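Local atomic coordinates of ethylbenzene dehydrogenase alpha-subunit (Aromatoleum aromaticum, PDB entry 2IVF), a protein that belongs to the molybdopterin oxidoreductase family and holds a molybdenum atom, the ligands MGD and MD1 and an iron/sulfur cluster. Residues 341-346 / 386-391; 399-404 / 826-831; 323-328 / 380-385. All coordinates share one frame; numbering follows the deposited sequence.

Contact 1 of 3, residues 341-346 / 386-391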
# COMPACT_ATOMS: atom_id res chain seq x y z
N LYS A 341 20.28 -18.40 -39.71
CA LYS A 341 19.49 -17.21 -39.99
C LYS A 341 18.28 -17.60 -40.82
O LYS A 341 18.32 -18.58 -41.58
CB LYS A 341 20.39 -16.16 -40.68
CG LYS A 341 21.12 -15.28 -39.62
CD LYS A 341 22.43 -14.75 -40.08
CE LYS A 341 23.26 -14.17 -38.92
NZ LYS A 341 22.53 -13.23 -38.03
N PHE A 342 17.20 -16.85 -40.65
CA PHE A 342 16.00 -17.11 -41.45
C PHE A 342 16.37 -17.21 -42.93
O PHE A 342 17.19 -16.41 -43.45
CB PHE A 342 14.94 -16.03 -41.25
CG PHE A 342 14.27 -16.04 -39.90
CD1 PHE A 342 13.31 -17.00 -39.59
CD2 PHE A 342 14.58 -15.06 -38.96
CE1 PHE A 342 12.68 -17.00 -38.34
CE2 PHE A 342 13.97 -15.04 -37.73
CZ PHE A 342 13.00 -16.02 -37.41
N LEU A 343 15.79 -18.20 -43.61
CA LEU A 343 15.91 -18.31 -45.05
C LEU A 343 15.21 -17.12 -45.68
O LEU A 343 14.03 -16.88 -45.39
CB LEU A 343 15.24 -19.59 -45.54
CG LEU A 343 15.29 -19.84 -47.04
CD1 LEU A 343 16.73 -19.90 -47.48
CD2 LEU A 343 14.52 -21.13 -47.37
N SER A 344 15.94 -16.37 -46.51
CA SER A 344 15.41 -15.17 -47.15
C SER A 344 15.34 -15.33 -48.66
O SER A 344 16.00 -16.20 -49.26
CB SER A 344 16.24 -13.94 -46.81
OG SER A 344 17.36 -13.80 -47.65
N ALA A 345 14.51 -14.49 -49.27
CA ALA A 345 14.32 -14.51 -50.71
C ALA A 345 15.62 -14.08 -51.37
O ALA A 345 15.92 -14.52 -52.47
CB ALA A 345 13.18 -13.61 -51.10
N GLU A 346 16.39 -13.22 -50.69
CA GLU A 346 17.73 -12.84 -51.14
C GLU A 346 18.58 -14.08 -51.35
O GLU A 346 19.22 -14.23 -52.36
CB GLU A 346 18.42 -11.89 -50.14
CG GLU A 346 19.62 -11.18 -50.77
CD GLU A 346 20.46 -10.31 -49.83
OE1 GLU A 346 20.15 -10.16 -48.66
OE2 GLU A 346 21.49 -9.77 -50.30
N PHE A 386 14.10 -30.02 -44.03
CA PHE A 386 13.86 -29.94 -45.45
C PHE A 386 15.12 -29.41 -46.11
O PHE A 386 16.15 -29.20 -45.44
CB PHE A 386 12.68 -29.01 -45.73
CG PHE A 386 11.43 -29.35 -44.95
CD1 PHE A 386 10.54 -30.31 -45.42
CD2 PHE A 386 11.15 -28.70 -43.76
CE1 PHE A 386 9.39 -30.62 -44.72
CE2 PHE A 386 10.01 -29.01 -43.04
CZ PHE A 386 9.12 -29.98 -43.52
N SER A 387 15.05 -29.21 -47.41
CA SER A 387 16.15 -28.60 -48.15
C SER A 387 15.65 -27.47 -49.03
O SER A 387 14.49 -27.45 -49.44
CB SER A 387 16.89 -29.64 -48.98
OG SER A 387 16.08 -30.77 -49.23
N ALA A 388 16.54 -26.51 -49.29
CA ALA A 388 16.28 -25.41 -50.22
C ALA A 388 17.53 -25.20 -51.08
O ALA A 388 18.65 -25.27 -50.57
CB ALA A 388 15.95 -24.16 -49.44
N ARG A 389 17.33 -24.97 -52.38
CA ARG A 389 18.41 -24.54 -53.27
C ARG A 389 18.55 -23.04 -53.23
O ARG A 389 17.59 -22.32 -53.50
CB ARG A 389 18.16 -24.96 -54.72
CG ARG A 389 18.74 -26.29 -55.07
CD ARG A 389 18.28 -26.80 -56.45
NE ARG A 389 18.41 -28.25 -56.53
CZ ARG A 389 17.97 -29.02 -57.53
NH1 ARG A 389 17.34 -28.48 -58.57
NH2 ARG A 389 18.16 -30.35 -57.49
N LEU A 390 19.74 -22.55 -52.93
CA LEU A 390 19.99 -21.13 -52.92
C LEU A 390 20.24 -20.58 -54.33
O LEU A 390 20.32 -21.34 -55.31
CB LEU A 390 21.16 -20.81 -51.97
CG LEU A 390 20.93 -21.31 -50.54
CD1 LEU A 390 22.02 -20.82 -49.60
CD2 LEU A 390 19.56 -20.87 -50.00
N LYS A 391 20.35 -19.26 -54.43
CA LYS A 391 20.60 -18.61 -55.71
C LYS A 391 21.99 -18.97 -56.24
O LYS A 391 22.27 -18.84 -57.43
CB LYS A 391 20.40 -17.08 -55.62
CG LYS A 391 21.32 -16.33 -54.66
CD LYS A 391 21.43 -14.85 -55.05
CE LYS A 391 21.83 -13.94 -53.88
NZ LYS A 391 22.45 -14.61 -52.70
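L343 reaches A388 and L390 because its CG lies opposite the backbone N (chi1 -180°), which sends the isobutyl fork across to the other chain segment. The two methyls then divide the work. CD2 rests against CB of A388 at 3.9 Å, and CD1 meets CD2 of L390, also at 3.9 Å. L390 does not start out toward L343, but with chi1 -57° and an extended chi2 its methyl end comes nearer, and the two leucine side chains meet at an angle. CB of A388 already points toward the other segment.

A polar fringe lies beyond this apolar patch. K391 folds its chain over the carbonyl of E346, with CD 3.5 Å from E346 O. CE is placed only 3.0 Å from that oxygen, closer than a carbon normally comes, so the exact course of this exposed lysine is doubtful. Its NZ lies 3.3 Å from E346 O but at an angle too poor for a hydrogen bond. E346 OE2 and K391 NZ are 5.5 Å apart, so at most a weak long-range attraction could act between them, if the lysine is placed correctly.

S344 starts the short helix 345-349 as its N-cap: its side chain caps a backbone N of the first turn, and S344 N bonds to D347 OD2, consistent with a capping box. From CA 343 to 346 and from CA 388 to 391 the two segments run nearly parallel, 16° apart. L343 also pairs through its backbone with L334 of strand 334-336 and packs on V348. L390 lies on R336 and I396. The contact thus sets helix 345-349 and the loop before it against the antiparallel sheet of strands 334-336, 395-400 and 385-389.

Contact 2 of 3, residues 399-404 / 826-831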
# COMPACT_ATOMS: atom_id res chain seq x y z
N ARG A 399 15.14 -25.83 -41.54
CA ARG A 399 14.09 -26.34 -40.69
C ARG A 399 13.36 -25.17 -40.09
O ARG A 399 13.87 -24.07 -40.05
CB ARG A 399 14.67 -27.25 -39.61
CG ARG A 399 15.39 -26.52 -38.49
CD ARG A 399 16.00 -27.50 -37.49
NE ARG A 399 16.77 -26.82 -36.44
CZ ARG A 399 17.60 -27.43 -35.59
NH1 ARG A 399 17.78 -28.74 -35.62
NH2 ARG A 399 18.26 -26.72 -34.70
N THR A 400 12.16 -25.43 -39.61
CA THR A 400 11.35 -24.41 -39.01
C THR A 400 11.93 -24.05 -37.65
O THR A 400 12.62 -24.86 -37.03
CB THR A 400 9.90 -24.90 -38.82
OG1 THR A 400 9.88 -26.00 -37.91
CG2 THR A 400 9.28 -25.31 -40.14
N VAL A 401 11.63 -22.83 -37.19
CA VAL A 401 11.95 -22.46 -35.85
C VAL A 401 11.41 -23.51 -34.90
O VAL A 401 12.10 -23.92 -33.97
CB VAL A 401 11.37 -21.10 -35.48
CG1 VAL A 401 11.50 -20.86 -33.96
CG2 VAL A 401 12.05 -19.99 -36.32
N PHE A 402 10.16 -23.92 -35.14
CA PHE A 402 9.51 -24.96 -34.34
C PHE A 402 10.35 -26.24 -34.18
O PHE A 402 10.42 -26.81 -33.08
CB PHE A 402 8.15 -25.34 -34.95
CG PHE A 402 7.33 -26.27 -34.10
CD1 PHE A 402 6.51 -25.76 -33.11
CD2 PHE A 402 7.40 -27.64 -34.28
CE1 PHE A 402 5.73 -26.60 -32.33
CE2 PHE A 402 6.62 -28.49 -33.48
CZ PHE A 402 5.79 -27.96 -32.52
N GLU A 403 10.95 -26.68 -35.28
CA GLU A 403 11.79 -27.88 -35.28
C GLU A 403 13.05 -27.65 -34.43
O GLU A 403 13.47 -28.54 -33.68
CB GLU A 403 12.14 -28.31 -36.70
CG GLU A 403 12.98 -29.59 -36.77
CD GLU A 403 12.24 -30.89 -36.43
OE1 GLU A 403 10.99 -30.93 -36.38
OE2 GLU A 403 12.94 -31.90 -36.23
N GLY A 404 13.62 -26.45 -34.50
CA GLY A 404 14.71 -26.08 -33.60
C GLY A 404 14.23 -26.07 -32.15
O GLY A 404 14.89 -26.58 -31.25
N GLU A 826 20.87 -16.89 -26.86
CA GLU A 826 19.50 -16.42 -26.63
C GLU A 826 18.63 -16.29 -27.91
O GLU A 826 17.59 -15.59 -27.90
CB GLU A 826 19.52 -15.09 -25.88
CG GLU A 826 20.12 -15.19 -24.54
CD GLU A 826 19.96 -13.97 -23.70
OE1 GLU A 826 18.97 -13.22 -23.88
OE2 GLU A 826 20.84 -13.78 -22.82
N SER A 827 19.01 -16.95 -28.98
CA SER A 827 18.18 -16.90 -30.21
C SER A 827 16.78 -17.46 -29.98
O SER A 827 15.82 -16.93 -30.54
CB SER A 827 18.85 -17.65 -31.33
OG SER A 827 19.15 -18.99 -30.93
N LEU A 828 16.67 -18.49 -29.15
CA LEU A 828 15.37 -18.95 -28.67
C LEU A 828 15.19 -18.58 -27.20
O LEU A 828 16.18 -18.40 -26.48
CB LEU A 828 15.24 -20.48 -28.82
CG LEU A 828 14.97 -21.06 -30.22
CD1 LEU A 828 15.07 -22.59 -30.18
CD2 LEU A 828 13.58 -20.60 -30.77
N PRO A 829 13.93 -18.53 -26.74
CA PRO A 829 13.75 -18.35 -25.30
C PRO A 829 14.46 -19.51 -24.59
O PRO A 829 14.50 -20.62 -25.10
CB PRO A 829 12.23 -18.42 -25.10
CG PRO A 829 11.65 -18.24 -26.48
CD PRO A 829 12.65 -18.74 -27.45
N THR A 830 15.05 -19.22 -23.45
CA THR A 830 15.95 -20.14 -22.81
C THR A 830 16.08 -19.68 -21.38
O THR A 830 15.80 -18.51 -21.07
CB THR A 830 17.31 -20.16 -23.47
OG1 THR A 830 18.02 -21.31 -23.00
CG2 THR A 830 18.09 -18.87 -23.13
N HIS A 831 16.47 -20.61 -20.51
CA HIS A 831 16.68 -20.29 -19.10
C HIS A 831 18.17 -19.97 -18.86
O HIS A 831 19.08 -20.73 -19.27
CB HIS A 831 16.31 -21.47 -18.21
CG HIS A 831 16.74 -21.25 -16.79
ND1 HIS A 831 16.36 -20.14 -16.08
CD2 HIS A 831 17.59 -21.94 -16.00
CE1 HIS A 831 16.93 -20.17 -14.89
NE2 HIS A 831 17.67 -21.25 -14.81
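V401 and L828 make the apolar part of the contact, CG1 of the valine lying 3.8 Å from CD2 of the leucine. The two side chains run in opposite senses as they pass. With CG1 opposite its backbone N (chi1 169°), V401 presents that methyl to L828. The other methyl of L828, CD1, comes within 4.1 Å of the carbonyl carbon of G404. L828 also touches L405 and H408, so one leucine from the loop covers a strip along helix 401-408.

The hydrogen bonds are local and belong to the helix start. Strand 395-400 passes directly into helix 401-408, and T400 is the N-cap at the junction: E403 N donates to T400 OG1 at 2.9 Å with an angle of 150°, and G404 N bonds to T400 O in the first turn. T400 OG1 has a probable second partner in L382 O.

A flat group packs on the same turn, where CA of G404 sits 3.3 Å above one face of the R399 guanidinium, displaced toward its rim.

Polar partners beyond the two segments fix the 826-831 loop. P829 O bonds to H408 NE2, the hydroxyl of Y412 meets both T830 OG1 and H831 N, and R459 binds the carbonyls of E826 and S827 through its two terminal nitrogens.

Contact 3 of 3, residues 323-328 / 380-385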
# COMPACT_ATOMS: atom_id res chain seq x y z
N GLN A 323 -2.89 -24.22 -35.69
CA GLN A 323 -3.31 -23.17 -36.62
C GLN A 323 -2.84 -21.77 -36.18
O GLN A 323 -2.31 -20.99 -36.96
CB GLN A 323 -4.82 -23.23 -36.75
CG GLN A 323 -5.41 -22.45 -37.91
CD GLN A 323 -6.74 -23.04 -38.36
OE1 GLN A 323 -7.13 -24.15 -37.95
NE2 GLN A 323 -7.44 -22.30 -39.21
N PHE A 324 -3.01 -21.49 -34.90
CA PHE A 324 -2.64 -20.22 -34.30
C PHE A 324 -1.14 -20.03 -34.40
O PHE A 324 -0.66 -18.95 -34.76
CB PHE A 324 -3.07 -20.21 -32.83
CG PHE A 324 -2.85 -18.91 -32.10
CD1 PHE A 324 -1.60 -18.57 -31.56
CD2 PHE A 324 -3.90 -18.01 -31.92
CE1 PHE A 324 -1.39 -17.37 -30.89
CE2 PHE A 324 -3.71 -16.82 -31.22
CZ PHE A 324 -2.47 -16.50 -30.70
N VAL A 325 -0.40 -21.08 -34.06
CA VAL A 325 1.07 -21.03 -34.13
C VAL A 325 1.54 -20.74 -35.56
O VAL A 325 2.38 -19.89 -35.81
CB VAL A 325 1.65 -22.32 -33.55
CG1 VAL A 325 2.96 -22.74 -34.19
CG2 VAL A 325 1.78 -22.17 -32.03
N CYS A 326 0.94 -21.43 -36.49
CA CYS A 326 1.30 -21.30 -37.89
C CYS A 326 0.96 -19.94 -38.44
O CYS A 326 1.63 -19.44 -39.33
CB CYS A 326 0.60 -22.39 -38.68
SG CYS A 326 1.44 -23.97 -38.50
N GLU A 327 -0.06 -19.31 -37.90
CA GLU A 327 -0.49 -18.02 -38.43
C GLU A 327 0.23 -16.86 -37.76
O GLU A 327 0.68 -15.92 -38.44
CB GLU A 327 -2.02 -17.93 -38.27
CG GLU A 327 -2.67 -16.59 -38.45
CD GLU A 327 -4.14 -16.68 -38.02
OE1 GLU A 327 -4.93 -17.27 -38.80
OE2 GLU A 327 -4.47 -16.19 -36.90
N GLN A 328 0.35 -16.92 -36.44
CA GLN A 328 0.67 -15.78 -35.63
C GLN A 328 2.15 -15.59 -35.40
O GLN A 328 2.55 -14.51 -35.02
CB GLN A 328 -0.03 -15.86 -34.26
CG GLN A 328 -1.54 -15.78 -34.27
CD GLN A 328 -2.04 -14.37 -34.53
OE1 GLN A 328 -1.64 -13.44 -33.86
NE2 GLN A 328 -2.90 -14.22 -35.53
N PRO A 380 1.26 -24.25 -43.12
CA PRO A 380 2.71 -24.42 -43.20
C PRO A 380 3.17 -25.64 -42.43
O PRO A 380 2.54 -26.03 -41.45
CB PRO A 380 3.26 -23.15 -42.54
CG PRO A 380 2.13 -22.19 -42.52
CD PRO A 380 0.88 -22.98 -42.49
N ALA A 381 4.30 -26.21 -42.84
CA ALA A 381 4.97 -27.26 -42.08
C ALA A 381 5.40 -26.71 -40.73
O ALA A 381 5.73 -25.52 -40.63
CB ALA A 381 6.22 -27.78 -42.83
N LEU A 382 5.38 -27.56 -39.72
CA LEU A 382 6.02 -27.26 -38.44
C LEU A 382 7.14 -28.27 -38.24
O LEU A 382 8.32 -27.91 -38.23
CB LEU A 382 5.02 -27.34 -37.29
CG LEU A 382 4.13 -26.10 -37.13
CD1 LEU A 382 3.28 -26.26 -35.91
CD2 LEU A 382 4.95 -24.79 -37.04
N GLU A 383 6.77 -29.54 -38.12
CA GLU A 383 7.77 -30.56 -37.90
C GLU A 383 8.53 -30.82 -39.20
O GLU A 383 7.95 -30.80 -40.28
CB GLU A 383 7.12 -31.85 -37.38
CG GLU A 383 6.48 -31.72 -35.96
CD GLU A 383 5.05 -31.20 -35.99
OE1 GLU A 383 4.60 -30.78 -37.07
OE2 GLU A 383 4.36 -31.22 -34.91
N GLY A 384 9.83 -31.06 -39.10
CA GLY A 384 10.58 -31.55 -40.24
C GLY A 384 11.89 -30.85 -40.53
O GLY A 384 12.15 -29.73 -40.09
N THR A 385 12.72 -31.54 -41.28
CA THR A 385 13.90 -30.92 -41.82
C THR A 385 13.83 -31.10 -43.32
O THR A 385 13.48 -32.17 -43.81
CB THR A 385 15.18 -31.48 -41.19
OG1 THR A 385 15.09 -31.33 -39.75
CG2 THR A 385 16.38 -30.70 -41.67
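P380 turns the CD-CG side of its pyrrolidine ring to C326, whose CB lies 3.9 Å from P380 CD. In helix 322-328, the F324 ring has CG of Q328 above the centre of one face, at 3.6 Å, and meets W471 edge-to-face. E327 OE2 lies near the plane of the Q328 amide, and NE2 donates to it at 2.9 Å, reaching the carboxylate on its anti side and 16° out of its plane. That oxygen also forms a salt bridge with K802, while Q328 binds W471 NE1 and H798 O, so this end of the helix is tied to residues far along the chain.

C326 has the largest share of the contact. Its SG lies beside the backbone N and opposite the carbonyl carbon (chi1 -78°), which brings the sulfur between the proline and L382. SG is 3.7 Å from L382 CG and 3.9 Å from each of the leucine's methyls, so the sulfur sits at the fork of the side chain. It is also 3.8 Å from P380 O, a van der Waals neighbour. V325 adds a second apolar touch, CG1 lying 3.9 Å from L382 CD1, and the two side chains cross at a slant.

All four touching residues are buried. L382 also lies on F320 and F402, while P380 packs on P332 and F358. The arrangement is a helix-against-loop hydrophobic contact: one face of helix 322-328, through V325 and C326, packs on the loop that leads into strand 385-389, within the molybdopterin oxidoreductase family region.

The three contacts lie on the same side of the chain's centre, their own centres about 13 Å (2 and 3), 17 Å (1 and 3) and 18 Å (1 and 2) apart. Contacts 1 and 3 alternate along the chain, and both close before contact 2 opens. Contacts 1 and 2 share the antiparallel sheet through neighbouring strands 385-389 and 395-400, and F342 packs on V401. Contact 3 leads into contact 1, with F386 touching A381. It also joins contact 2 through a probable hydrogen bond from G384 N to E403 OE1. Contact 2 ties this small sheet-and-helix region to the distant 826-831 loop.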